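Local atomic coordinates of histidinol-phosphatase (Bordetella pertussis, PDB entry 3FVV), a protein that probably removes the phosphate from L-histidinol phosphate to give L-histidinol, as a magnesium-dependent hydrolase of the haloacid dehalogenase superfamily. Residues Pro207-Ile212 / Arg216-Ile221; Pro91-Gln96 / Arg127-Gln132; Gly108-Leu113 / Met171-Gly176. All blocks are in the same frame, centred on the assembly; numbering follows the deposited sequence.

In the fold
The three contacts lie in and around the mixed sheet and its flanking helices. Contacts 2 and 3 alternate along the chain: 91-96, 108-113, 127-132 and 171-176 follow in that order. Helices 95-106 and 119-128 of contact 2 flank in sequence strand 110-115 of contact 3, and although the two centres lie about 20 Å apart the contacts touch where V131 packs against the backbone of C111-L113. Contact 1 comes last in the chain, about 24 Å between centres from either of the others, and closes the final beta-alpha-beta unit. Contacts 1 and 3 pack a helix and a loop against the sheet of the haloacid dehalogenase-like fold; contact 2 joins two helix ends beside it.

Contact 1: residues Pro207-Ile212 / Arg216-Ile221; sequences PGLREI and RGWQVI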
ATOM      1  N   PRO A 207      -3.609  17.332   5.611  1.00 17.43           N
ATOM      2  CA  PRO A 207      -3.576  18.389   6.653  1.00 18.04           C
ATOM      3  C   PRO A 207      -3.525  17.824   8.071  1.00 18.04           C
ATOM      4  O   PRO A 207      -2.803  18.330   8.924  1.00 18.94           O
ATOM      5  CB  PRO A 207      -4.866  19.167   6.399  1.00 17.88           C
ATOM      6  CG  PRO A 207      -5.095  19.007   4.927  1.00 18.89           C
ATOM      7  CD  PRO A 207      -4.642  17.597   4.593  1.00 17.67           C
ATOM      8  N   GLY A 208      -4.257  16.756   8.323  1.00 18.52           N
ATOM      9  CA  GLY A 208      -4.217  16.162   9.651  1.00 18.48           C
ATOM     10  C   GLY A 208      -2.836  15.701  10.041  1.00 18.63           C
ATOM     11  O   GLY A 208      -2.368  16.005  11.140  1.00 18.06           O
ATOM     12  N   LEU A 209      -2.171  14.970   9.141  1.00 18.02           N
ATOM     13  CA  LEU A 209      -0.862  14.452   9.477  1.00 18.68           C
ATOM     14  C   LEU A 209       0.191  15.566   9.490  1.00 18.78           C
ATOM     15  O   LEU A 209       1.133  15.512  10.276  1.00 18.88           O
ATOM     16  CB  LEU A 209      -0.462  13.319   8.546  1.00 17.17           C
ATOM     17  CG  LEU A 209       0.914  12.671   8.832  1.00 18.24           C
ATOM     18  CD1 LEU A 209       0.914  11.988  10.198  1.00 15.03           C
ATOM     19  CD2 LEU A 209       1.297  11.644   7.725  1.00 14.71           C
ATOM     20  N   ARG A 210       0.049  16.558   8.607  1.00 19.69           N
ATOM     21  CA  ARG A 210       1.006  17.673   8.579  1.00 20.81           C
ATOM     22  C   ARG A 210       1.023  18.370   9.942  1.00 21.96           C
ATOM     23  O   ARG A 210       2.077  18.711  10.453  1.00 20.29           O
ATOM     24  CB  ARG A 210       0.682  18.677   7.482  1.00 20.84           C
ATOM     25  CG  ARG A 210       1.789  19.725   7.272  1.00 22.78           C
ATOM     26  CD  ARG A 210       1.444  20.661   6.117  1.00 24.58           C
ATOM     27  NE  ARG A 210       1.205  19.966   4.859  1.00 27.26           N
ATOM     28  CZ  ARG A 210       2.145  19.625   3.965  1.00 30.70           C
ATOM     29  NH1 ARG A 210       3.425  19.888   4.178  1.00 29.40           N
ATOM     30  NH2 ARG A 210       1.807  18.952   2.850  1.00 31.18           N
ATOM     31  N   GLU A 211      -0.158  18.538  10.536  1.00 23.58           N
ATOM     32  CA  GLU A 211      -0.283  19.165  11.861  1.00 25.29           C
ATOM     33  C   GLU A 211       0.429  18.344  12.938  1.00 25.41           C
ATOM     34  O   GLU A 211       1.209  18.869  13.728  1.00 25.38           O
ATOM     35  CB  GLU A 211      -1.764  19.258  12.176  1.00 26.19           C
ATOM     36  CG  GLU A 211      -2.126  19.648  13.589  1.00 30.94           C
ATOM     37  CD  GLU A 211      -3.555  20.203  13.680  1.00 34.64           C
ATOM     38  OE1 GLU A 211      -4.372  19.966  12.746  1.00 38.45           O
ATOM     39  OE2 GLU A 211      -3.855  20.895  14.683  1.00 41.14           O
ATOM     40  N   ILE A 212       0.193  17.040  12.922  1.00 25.56           N
ATOM     41  CA  ILE A 212       0.861  16.127  13.838  1.00 26.24           C
ATOM     42  C   ILE A 212       2.375  16.115  13.645  1.00 27.24           C
ATOM     43  O   ILE A 212       3.113  16.121  14.641  1.00 27.42           O
ATOM     44  CB  ILE A 212       0.331  14.691  13.651  1.00 26.75           C
ATOM     45  CG1 ILE A 212      -1.110  14.626  14.170  1.00 23.57           C
ATOM     46  CG2 ILE A 212       1.258  13.681  14.350  1.00 26.79           C
ATOM     47  CD1 ILE A 212      -1.902  13.511  13.586  1.00 22.60           C
ATOM     48  N   ARG A 216       5.135  17.412  16.410  1.00 29.53           N
ATOM     49  CA  ARG A 216       6.144  16.540  16.989  1.00 28.92           C
ATOM     50  C   ARG A 216       7.525  16.707  16.390  1.00 28.56           C
ATOM     51  O   ARG A 216       8.409  15.938  16.697  1.00 28.54           O
ATOM     52  CB  ARG A 216       5.726  15.085  16.856  1.00 29.27           C
ATOM     53  CG  ARG A 216       4.329  14.834  17.297  1.00 29.63           C
ATOM     54  CD  ARG A 216       4.025  13.348  17.389  1.00 30.25           C
ATOM     55  NE  ARG A 216       2.609  13.191  17.694  1.00 31.10           N
ATOM     56  CZ  ARG A 216       1.948  12.042  17.835  1.00 30.83           C
ATOM     57  NH1 ARG A 216       2.536  10.847  17.725  1.00 29.30           N
ATOM     58  NH2 ARG A 216       0.663  12.105  18.123  1.00 30.99           N
ATOM     59  N   GLY A 217       7.733  17.688  15.527  1.00 28.39           N
ATOM     60  CA  GLY A 217       9.047  17.823  14.879  1.00 28.72           C
ATOM     61  C   GLY A 217       9.446  16.753  13.849  1.00 28.62           C
ATOM     62  O   GLY A 217      10.621  16.647  13.510  1.00 27.95           O
ATOM     63  N   TRP A 218       8.481  15.975  13.345  1.00 28.65           N
ATOM     64  CA  TRP A 218       8.752  14.897  12.362  1.00 27.74           C
ATOM     65  C   TRP A 218       9.076  15.519  11.027  1.00 27.46           C
ATOM     66  O   TRP A 218       8.395  16.460  10.608  1.00 28.23           O
ATOM     67  CB  TRP A 218       7.513  14.005  12.164  1.00 27.89           C
ATOM     68  CG  TRP A 218       7.134  13.142  13.303  1.00 27.31           C
ATOM     69  CD1 TRP A 218       7.863  12.889  14.413  1.00 28.37           C
ATOM     70  CD2 TRP A 218       5.931  12.368  13.425  1.00 27.08           C
ATOM     71  NE1 TRP A 218       7.189  12.008  15.223  1.00 27.05           N
ATOM     72  CE2 TRP A 218       6.001  11.675  14.627  1.00 28.06           C
ATOM     73  CE3 TRP A 218       4.800  12.198  12.622  1.00 27.80           C
ATOM     74  CZ2 TRP A 218       4.969  10.811  15.062  1.00 29.69           C
ATOM     75  CZ3 TRP A 218       3.786  11.365  13.049  1.00 27.16           C
ATOM     76  CH2 TRP A 218       3.867  10.695  14.267  1.00 28.93           C
ATOM     77  N   GLN A 219      10.076  14.974  10.336  1.00 26.24           N
ATOM     78  CA  GLN A 219      10.436  15.402   8.991  1.00 26.03           C
ATOM     79  C   GLN A 219       9.172  15.345   8.081  1.00 24.62           C
ATOM     80  O   GLN A 219       8.330  14.471   8.275  1.00 24.39           O
ATOM     81  CB  GLN A 219      11.579  14.493   8.517  1.00 27.26           C
ATOM     82  CG  GLN A 219      11.999  14.489   7.105  1.00 29.34           C
ATOM     83  CD  GLN A 219      12.733  15.719   6.767  1.00 31.91           C
ATOM     84  OE1 GLN A 219      12.146  16.782   6.685  1.00 38.61           O
ATOM     85  NE2 GLN A 219      14.031  15.609   6.618  1.00 35.72           N
ATOM     86  N   VAL A 220       9.033  16.310   7.163  1.00 22.94           N
ATOM     87  CA  VAL A 220       7.916  16.397   6.189  1.00 22.73           C
ATOM     88  C   VAL A 220       8.549  16.493   4.840  1.00 22.06           C
ATOM     89  O   VAL A 220       9.518  17.195   4.695  1.00 23.76           O
ATOM     90  CB  VAL A 220       7.030  17.638   6.400  1.00 22.49           C
ATOM     91  CG1 VAL A 220       6.027  17.813   5.270  1.00 21.32           C
ATOM     92  CG2 VAL A 220       6.309  17.557   7.733  1.00 21.88           C
ATOM     93  N   ILE A 221       8.066  15.751   3.865  1.00 20.51           N
ATOM     94  CA  ILE A 221       8.582  15.874   2.540  1.00 19.80           C
ATOM     95  C   ILE A 221       7.419  15.893   1.588  1.00 19.68           C
ATOM     96  O   ILE A 221       6.555  15.039   1.645  1.00 20.34           O
ATOM     97  CB  ILE A 221       9.503  14.704   2.155  1.00 20.20           C
ATOM     98  CG1 ILE A 221      10.624  14.528   3.180  1.00 20.49           C
ATOM     99  CG2 ILE A 221      10.062  14.898   0.698  1.00 19.90           C
ATOM    100  CD1 ILE A 221      11.523  13.353   2.785  1.00 21.77           C
TER
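I212 overlaps the side chains of both R216 and W218 with its CG2 methyl. With CG1 beside the backbone N (chi1 -70°), CG2 is left anti to it and lies over one face of the R216 guanidinium, with I212 CG2 3.6 Å from R216 NE, and also approaches W218 CZ3 at 3.7 Å. A branched aliphatic residue suits the place because one methyl serves two flat groups. R216 CD in turn sits over a face of the indole, 3.4 Å above its plane and offset toward the rim, while L209 CD1 meets the ring edge at W218 CZ3, 4.1 Å away. L194 and P200 also border the indole.

The backbone contributes a bond of the last turn, from R216 N to I212 O, at 3.0 Å. G217 then leaves the helix in a Schellman motif, its positive phi of 70° readily accepted by a residue without a side chain, and the chain turns into strand 219-221. That strand runs parallel to strand 199-203, so the contact completes a beta-alpha-beta crossover.

On the other flank, R210 starts out away from the strand, but a bend at chi3 (-57°) brings NH1 to 3.5 Å from V220 CG1. V220 offers a methyl beside the guanidinium, whose NH2 forms a salt bridge with D222. R216, by contrast, stays extended and pairs with E195. Apolar packing thus joins helix and strand, R216 adding a guanidinium face and R210 only brushing a methyl, while the salt bridges probably add links to D222, just past the strand, and to helix 191-196.

Contact 2: residues Pro91-Gln96 / Arg127-Gln132; sequences PSLTVQ and RAFGVQ
L93 meets A128 and F129 through its branch carbon and one methyl. L93 CD2 lies 4.4 Å from A128 CB, and L93 CG is likewise 4.4 Å from F129 CZ, approaching the ring obliquely. These are apolar contacts at rather long range. The leucine reaches them with chi1 at -106°, away from the staggered values. A128, being small, leaves room for the CD2 methyl beside the last turn of helix 119-128.

F129 is buried, and its ring extends onward to A97, V98 and V101 of helix 95-106; a large aromatic thus bridges the end of one helix and the face of another. In SerB-like members of the haloacid dehalogenase superfamily, a helical cap is inserted ahead of this part of the core, and 91-96 probably carries the chain back from it. L93 also touches L16, in the loop after the first strand.

Farther out, the two backbones are set by helix ends. T94 occupies the N-cap of helix 95-106, its OG1 bonded to A97 N, a task suited to a short hydroxyl side chain. S92 OG holds I89 O at the end of the preceding helix. On the other segment, G130 ends helix 119-128 in a Schellman motif with phi 76°, and G130 N bonds R127 O at 3.0 Å.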
ATOM      1  N   PRO A  91       3.442   5.430 -15.611  1.00 15.90           N
ATOM      2  CA  PRO A  91       3.617   6.839 -15.911  1.00 17.01           C
ATOM      3  C   PRO A  91       3.437   7.754 -14.705  1.00 18.12           C
ATOM      4  O   PRO A  91       3.627   8.934 -14.853  1.00 18.99           O
ATOM      5  CB  PRO A  91       2.505   7.144 -16.914  1.00 17.03           C
ATOM      6  CG  PRO A  91       2.082   5.796 -17.464  1.00 17.25           C
ATOM      7  CD  PRO A  91       2.285   4.841 -16.315  1.00 16.54           C
ATOM      8  N   SER A  92       2.995   7.258 -13.556  1.00 16.59           N
ATOM      9  CA  SER A  92       2.899   8.090 -12.383  1.00 16.46           C
ATOM     10  C   SER A  92       4.145   7.962 -11.494  1.00 16.28           C
ATOM     11  O   SER A  92       4.186   8.541 -10.418  1.00 15.51           O
ATOM     12  CB  SER A  92       1.650   7.660 -11.579  1.00 16.65           C
ATOM     13  OG  SER A  92       1.912   6.485 -10.792  1.00 16.53           O
ATOM     14  N   LEU A  93       5.104   7.110 -11.895  1.00 15.82           N
ATOM     15  CA  LEU A  93       6.338   6.990 -11.190  1.00 16.29           C
ATOM     16  C   LEU A  93       7.160   8.271 -11.370  1.00 15.61           C
ATOM     17  O   LEU A  93       7.345   8.723 -12.495  1.00 16.56           O
ATOM     18  CB  LEU A  93       7.136   5.814 -11.711  1.00 16.79           C
ATOM     19  CG  LEU A  93       7.171   4.597 -10.818  1.00 20.77           C
ATOM     20  CD1 LEU A  93       5.798   4.150 -10.488  1.00 24.71           C
ATOM     21  CD2 LEU A  93       7.984   3.533 -11.552  1.00 27.25           C
ATOM     22  N   THR A  94       7.610   8.881 -10.283  1.00 14.06           N
ATOM     23  CA  THR A  94       8.412  10.125 -10.373  1.00 12.69           C
ATOM     24  C   THR A  94       9.818   9.815  -9.892  1.00 13.28           C
ATOM     25  O   THR A  94      10.020   8.924  -9.026  1.00 10.76           O
ATOM     26  CB  THR A  94       7.893  11.210  -9.478  1.00 12.88           C
ATOM     27  OG1 THR A  94       7.921  10.783  -8.075  1.00 11.87           O
ATOM     28  CG2 THR A  94       6.473  11.628  -9.912  1.00 12.62           C
ATOM     29  N   VAL A  95      10.766  10.567 -10.424  1.00 12.19           N
ATOM     30  CA  VAL A  95      12.137  10.468 -10.021  1.00 13.06           C
ATOM     31  C   VAL A  95      12.312  10.741  -8.521  1.00 12.21           C
ATOM     32  O   VAL A  95      13.124  10.052  -7.886  1.00 12.50           O
ATOM     33  CB  VAL A  95      13.115  11.335 -10.905  1.00 14.09           C
ATOM     34  CG1 VAL A  95      12.948  12.785 -10.615  1.00 13.22           C
ATOM     35  CG2 VAL A  95      14.575  10.880 -10.637  1.00 15.93           C
ATOM     36  N   GLN A  96      11.559  11.682  -7.952  1.00 11.01           N
ATOM     37  CA  GLN A  96      11.595  11.920  -6.513  1.00 11.77           C
ATOM     38  C   GLN A  96      11.233  10.686  -5.685  1.00 11.30           C
ATOM     39  O   GLN A  96      11.914  10.395  -4.730  1.00 10.78           O
ATOM     40  CB  GLN A  96      10.692  13.090  -6.047  1.00 12.40           C
ATOM     41  CG  GLN A  96      11.238  14.456  -6.401  1.00 13.55           C
ATOM     42  CD  GLN A  96      11.317  14.629  -7.889  1.00 22.91           C
ATOM     43  OE1 GLN A  96      10.317  14.355  -8.591  1.00 17.73           O
ATOM     44  NE2 GLN A  96      12.527  15.006  -8.410  1.00 22.51           N
ATOM     45  N   ARG A 127       8.297  -4.395  -6.855  1.00 11.66           N
ATOM     46  CA  ARG A 127       9.331  -4.713  -7.817  1.00 11.78           C
ATOM     47  C   ARG A 127       9.735  -3.506  -8.698  1.00 12.21           C
ATOM     48  O   ARG A 127      10.933  -3.321  -9.007  1.00 10.84           O
ATOM     49  CB  ARG A 127       8.853  -5.863  -8.699  1.00 11.65           C
ATOM     50  CG  ARG A 127       9.771  -6.250  -9.838  1.00 12.74           C
ATOM     51  CD  ARG A 127       9.099  -7.361 -10.580  1.00 12.44           C
ATOM     52  NE  ARG A 127       9.625  -7.595 -11.916  1.00 10.45           N
ATOM     53  CZ  ARG A 127      10.409  -8.615 -12.274  1.00 11.05           C
ATOM     54  NH1 ARG A 127      10.839  -9.528 -11.379  1.00 12.02           N
ATOM     55  NH2 ARG A 127      10.769  -8.723 -13.543  1.00 11.15           N
ATOM     56  N   ALA A 128       8.776  -2.694  -9.124  1.00 11.33           N
ATOM     57  CA  ALA A 128       9.134  -1.512  -9.941  1.00 10.97           C
ATOM     58  C   ALA A 128      10.057  -0.541  -9.208  1.00 10.67           C
ATOM     59  O   ALA A 128      10.823   0.181  -9.843  1.00  9.39           O
ATOM     60  CB  ALA A 128       7.883  -0.778 -10.466  1.00 12.05           C
ATOM     61  N   PHE A 129      10.023  -0.558  -7.875  1.00  9.60           N
ATOM     62  CA  PHE A 129      10.896   0.298  -7.089  1.00 10.40           C
ATOM     63  C   PHE A 129      12.200  -0.368  -6.684  1.00 11.15           C
ATOM     64  O   PHE A 129      13.004   0.255  -6.037  1.00 10.70           O
ATOM     65  CB  PHE A 129      10.145   0.761  -5.849  1.00 10.20           C
ATOM     66  CG  PHE A 129       9.252   1.948  -6.082  1.00 12.19           C
ATOM     67  CD1 PHE A 129       9.784   3.198  -6.165  1.00 15.60           C
ATOM     68  CD2 PHE A 129       7.876   1.798  -6.229  1.00 15.25           C
ATOM     69  CE1 PHE A 129       8.954   4.296  -6.377  1.00 17.61           C
ATOM     70  CE2 PHE A 129       7.048   2.857  -6.455  1.00 13.27           C
ATOM     71  CZ  PHE A 129       7.579   4.126  -6.507  1.00 14.21           C
ATOM     72  N   GLY A 130      12.391  -1.644  -7.044  1.00  9.73           N
ATOM     73  CA  GLY A 130      13.548  -2.413  -6.573  1.00 10.75           C
ATOM     74  C   GLY A 130      13.456  -2.891  -5.141  1.00 11.44           C
ATOM     75  O   GLY A 130      14.458  -3.194  -4.522  1.00 12.46           O
ATOM     76  N   VAL A 131      12.258  -2.881  -4.580  1.00 11.58           N
ATOM     77  CA  VAL A 131      12.058  -3.204  -3.201  1.00 10.84           C
ATOM     78  C   VAL A 131      11.695  -4.687  -3.191  1.00 11.67           C
ATOM     79  O   VAL A 131      10.801  -5.111  -3.942  1.00 11.18           O
ATOM     80  CB  VAL A 131      10.941  -2.341  -2.602  1.00 10.64           C
ATOM     81  CG1 VAL A 131      10.500  -2.935  -1.248  1.00 12.51           C
ATOM     82  CG2 VAL A 131      11.444  -0.869  -2.449  1.00 10.48           C
ATOM     83  N   GLN A 132      12.356  -5.454  -2.326  1.00 12.47           N
ATOM     84  CA  GLN A 132      12.294  -6.920  -2.377  1.00 12.91           C
ATOM     85  C   GLN A 132      11.302  -7.439  -1.382  1.00 12.68           C
ATOM     86  O   GLN A 132      10.980  -8.613  -1.440  1.00 14.77           O
ATOM     87  CB  GLN A 132      13.657  -7.559  -2.077  1.00 12.96           C
ATOM     88  CG  GLN A 132      14.799  -7.086  -2.975  1.00 15.53           C
ATOM     89  CD  GLN A 132      14.504  -7.353  -4.456  1.00 21.46           C
ATOM     90  OE1 GLN A 132      14.146  -8.464  -4.821  1.00 19.69           O
ATOM     91  NE2 GLN A 132      14.591  -6.311  -5.298  1.00 19.45           N
TER

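Contact 3: residues Gly108-Leu113 / Met171-Gly176; sequences GDLCAL and MGLALG
L110 and L173 form the nearest backbone pair of this contact, yet their CA atoms are 10.9 Å apart, so strand 110-113 and the loop 171-176 meet through side chains alone. Both leucines point toward the opposing segment and reach each other tip to tip, with L110 CD2 4.0 Å from L173 CD1. With CG anti to the backbone N (chi1 175°), L110 extends its isobutyl group from the sheet toward the loop. The second partner is M171, whose terminal methyl CE comes within 4.4 Å of L110 CD2. Its long, unbranched side chain allows a residue with an exposed position to send a methyl in to the buried leucine.

L110 stands on a strand flanked in the sheet by parallel strands 5-9 and 133-142, and the same side chain touches L6, H133, W167, L168 and F178. It thus lies beneath helix 158-170, in the layered alpha/beta arrangement of the haloacid dehalogenase fold. The loop carrying M171 and L173 leads from that helix to strand 180-185, and G172 supports its turn: positive phi of 84° ends the helix in a Schellman motif, where a CB would press on the preceding carbonyl oxygen. G108 does the same after helix 95-106, just ahead of the strand. D109, buried next to L110, forms a salt bridge with R5 and a hydrogen bond with H104, which probably balance its carboxylate.

All the groups that touch between strand and loop are methyls. Such contacts rest on dispersion and the exclusion of water and carry little directional preference, which implies that they give the loop little directional hold; the Schellman turn at G172 and the bond from A174 N to D177 OD2 probably do more to set its path.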
ATOM      1  N   GLY A 108      22.388   0.376   2.023  1.00 12.22           N
ATOM      2  CA  GLY A 108      22.339  -0.944   2.611  1.00 13.40           C
ATOM      3  C   GLY A 108      21.097  -1.174   3.472  1.00 12.82           C
ATOM      4  O   GLY A 108      21.031  -2.142   4.169  1.00 13.01           O
ATOM      5  N   ASP A 109      20.136  -0.270   3.478  1.00 12.42           N
ATOM      6  CA  ASP A 109      19.001  -0.399   4.388  1.00 12.56           C
ATOM      7  C   ASP A 109      18.192  -1.632   3.990  1.00 12.94           C
ATOM      8  O   ASP A 109      18.201  -2.027   2.818  1.00 15.08           O
ATOM      9  CB  ASP A 109      18.154   0.873   4.408  1.00 13.11           C
ATOM     10  CG  ASP A 109      18.926   2.097   4.986  1.00 17.07           C
ATOM     11  OD1 ASP A 109      20.055   1.849   5.534  1.00 14.31           O
ATOM     12  OD2 ASP A 109      18.395   3.269   4.908  1.00 16.14           O
ATOM     13  N   LEU A 110      17.558  -2.284   4.960  1.00 13.02           N
ATOM     14  CA  LEU A 110      16.537  -3.297   4.671  1.00 13.75           C
ATOM     15  C   LEU A 110      15.239  -2.554   4.302  1.00 13.06           C
ATOM     16  O   LEU A 110      14.709  -1.869   5.128  1.00 14.16           O
ATOM     17  CB  LEU A 110      16.304  -4.207   5.877  1.00 13.83           C
ATOM     18  CG  LEU A 110      15.177  -5.237   5.726  1.00 16.67           C
ATOM     19  CD1 LEU A 110      15.458  -6.110   4.489  1.00 14.75           C
ATOM     20  CD2 LEU A 110      14.950  -6.066   7.047  1.00 16.04           C
ATOM     21  N   CYS A 111      14.743  -2.705   3.086  1.00 13.15           N
ATOM     22  CA  CYS A 111      13.606  -1.899   2.569  1.00 14.00           C
ATOM     23  C   CYS A 111      12.367  -2.761   2.262  1.00 13.93           C
ATOM     24  O   CYS A 111      12.477  -3.829   1.693  1.00 13.95           O
ATOM     25  CB  CYS A 111      13.996  -1.167   1.285  1.00 13.59           C
ATOM     26  SG  CYS A 111      15.346  -0.015   1.541  1.00 17.98           S
ATOM     27  N   ALA A 112      11.190  -2.234   2.644  1.00 14.37           N
ATOM     28  CA  ALA A 112       9.908  -2.895   2.479  1.00 12.49           C
ATOM     29  C   ALA A 112       8.855  -1.837   2.156  1.00 13.03           C
ATOM     30  O   ALA A 112       8.866  -0.691   2.706  1.00 14.45           O
ATOM     31  CB  ALA A 112       9.498  -3.636   3.780  1.00 12.58           C
ATOM     32  N   LEU A 113       7.936  -2.245   1.289  1.00 11.72           N
ATOM     33  CA  LEU A 113       6.719  -1.524   1.011  1.00 13.11           C
ATOM     34  C   LEU A 113       5.613  -2.060   1.934  1.00 12.81           C
ATOM     35  O   LEU A 113       5.378  -3.287   1.990  1.00 11.36           O
ATOM     36  CB  LEU A 113       6.374  -1.661  -0.476  1.00 12.18           C
ATOM     37  CG  LEU A 113       5.335  -0.769  -1.145  1.00 15.89           C
ATOM     38  CD1 LEU A 113       5.742   0.686  -1.256  1.00 17.20           C
ATOM     39  CD2 LEU A 113       5.012  -1.309  -2.577  1.00 14.25           C
ATOM     40  N   MET A 171      12.321 -13.304   9.537  1.00 22.32           N
ATOM     41  CA  MET A 171      13.705 -13.231   9.046  1.00 21.81           C
ATOM     42  C   MET A 171      14.686 -13.370  10.207  1.00 21.02           C
ATOM     43  O   MET A 171      15.911 -13.308  10.018  1.00 21.58           O
ATOM     44  CB  MET A 171      13.905 -11.909   8.322  1.00 20.89           C
ATOM     45  CG  MET A 171      13.136 -11.793   6.994  1.00 23.48           C
ATOM     46  SD  MET A 171      13.370 -10.118   6.222  1.00 19.41           S
ATOM     47  CE  MET A 171      15.137 -10.270   5.909  1.00 21.61           C
ATOM     48  N   GLY A 172      14.166 -13.492  11.429  1.00 19.61           N
ATOM     49  CA  GLY A 172      15.045 -13.643  12.597  1.00 18.77           C
ATOM     50  C   GLY A 172      15.531 -12.309  13.095  1.00 17.84           C
ATOM     51  O   GLY A 172      16.590 -12.202  13.640  1.00 16.78           O
ATOM     52  N   LEU A 173      14.739 -11.279  12.903  1.00 17.78           N
ATOM     53  CA  LEU A 173      15.139  -9.908  13.237  1.00 18.23           C
ATOM     54  C   LEU A 173      14.025  -9.232  14.041  1.00 18.33           C
ATOM     55  O   LEU A 173      12.931  -9.744  14.104  1.00 16.95           O
ATOM     56  CB  LEU A 173      15.300  -9.088  11.957  1.00 18.85           C
ATOM     57  CG  LEU A 173      16.424  -9.449  10.999  1.00 19.44           C
ATOM     58  CD1 LEU A 173      16.093  -8.867   9.636  1.00 19.12           C
ATOM     59  CD2 LEU A 173      17.701  -8.898  11.556  1.00 21.25           C
ATOM     60  N   ALA A 174      14.311  -8.039  14.552  1.00 18.97           N
ATOM     61  CA  ALA A 174      13.335  -7.202  15.261  1.00 19.57           C
ATOM     62  C   ALA A 174      13.718  -5.712  15.113  1.00 20.40           C
ATOM     63  O   ALA A 174      14.881  -5.370  14.825  1.00 20.34           O
ATOM     64  CB  ALA A 174      13.306  -7.564  16.672  1.00 17.97           C
ATOM     65  N   LEU A 175      12.769  -4.855  15.439  1.00 20.74           N
ATOM     66  CA  LEU A 175      12.836  -3.429  15.138  1.00 22.12           C
ATOM     67  C   LEU A 175      14.001  -2.756  15.860  1.00 22.57           C
ATOM     68  O   LEU A 175      14.653  -1.800  15.361  1.00 21.29           O
ATOM     69  CB  LEU A 175      11.493  -2.812  15.572  1.00 22.75           C
ATOM     70  CG  LEU A 175      10.809  -1.630  14.892  1.00 23.64           C
ATOM     71  CD1 LEU A 175      10.857  -1.739  13.357  1.00 22.80           C
ATOM     72  CD2 LEU A 175       9.356  -1.565  15.496  1.00 19.79           C
ATOM     73  N   GLY A 176      14.262  -3.246  17.070  1.00 22.00           N
ATOM     74  CA  GLY A 176      15.409  -2.756  17.850  1.00 21.44           C
ATOM     75  C   GLY A 176      16.742  -3.348  17.453  1.00 21.07           C
ATOM     76  O   GLY A 176      17.754  -2.962  17.996  1.00 21.77           O
TER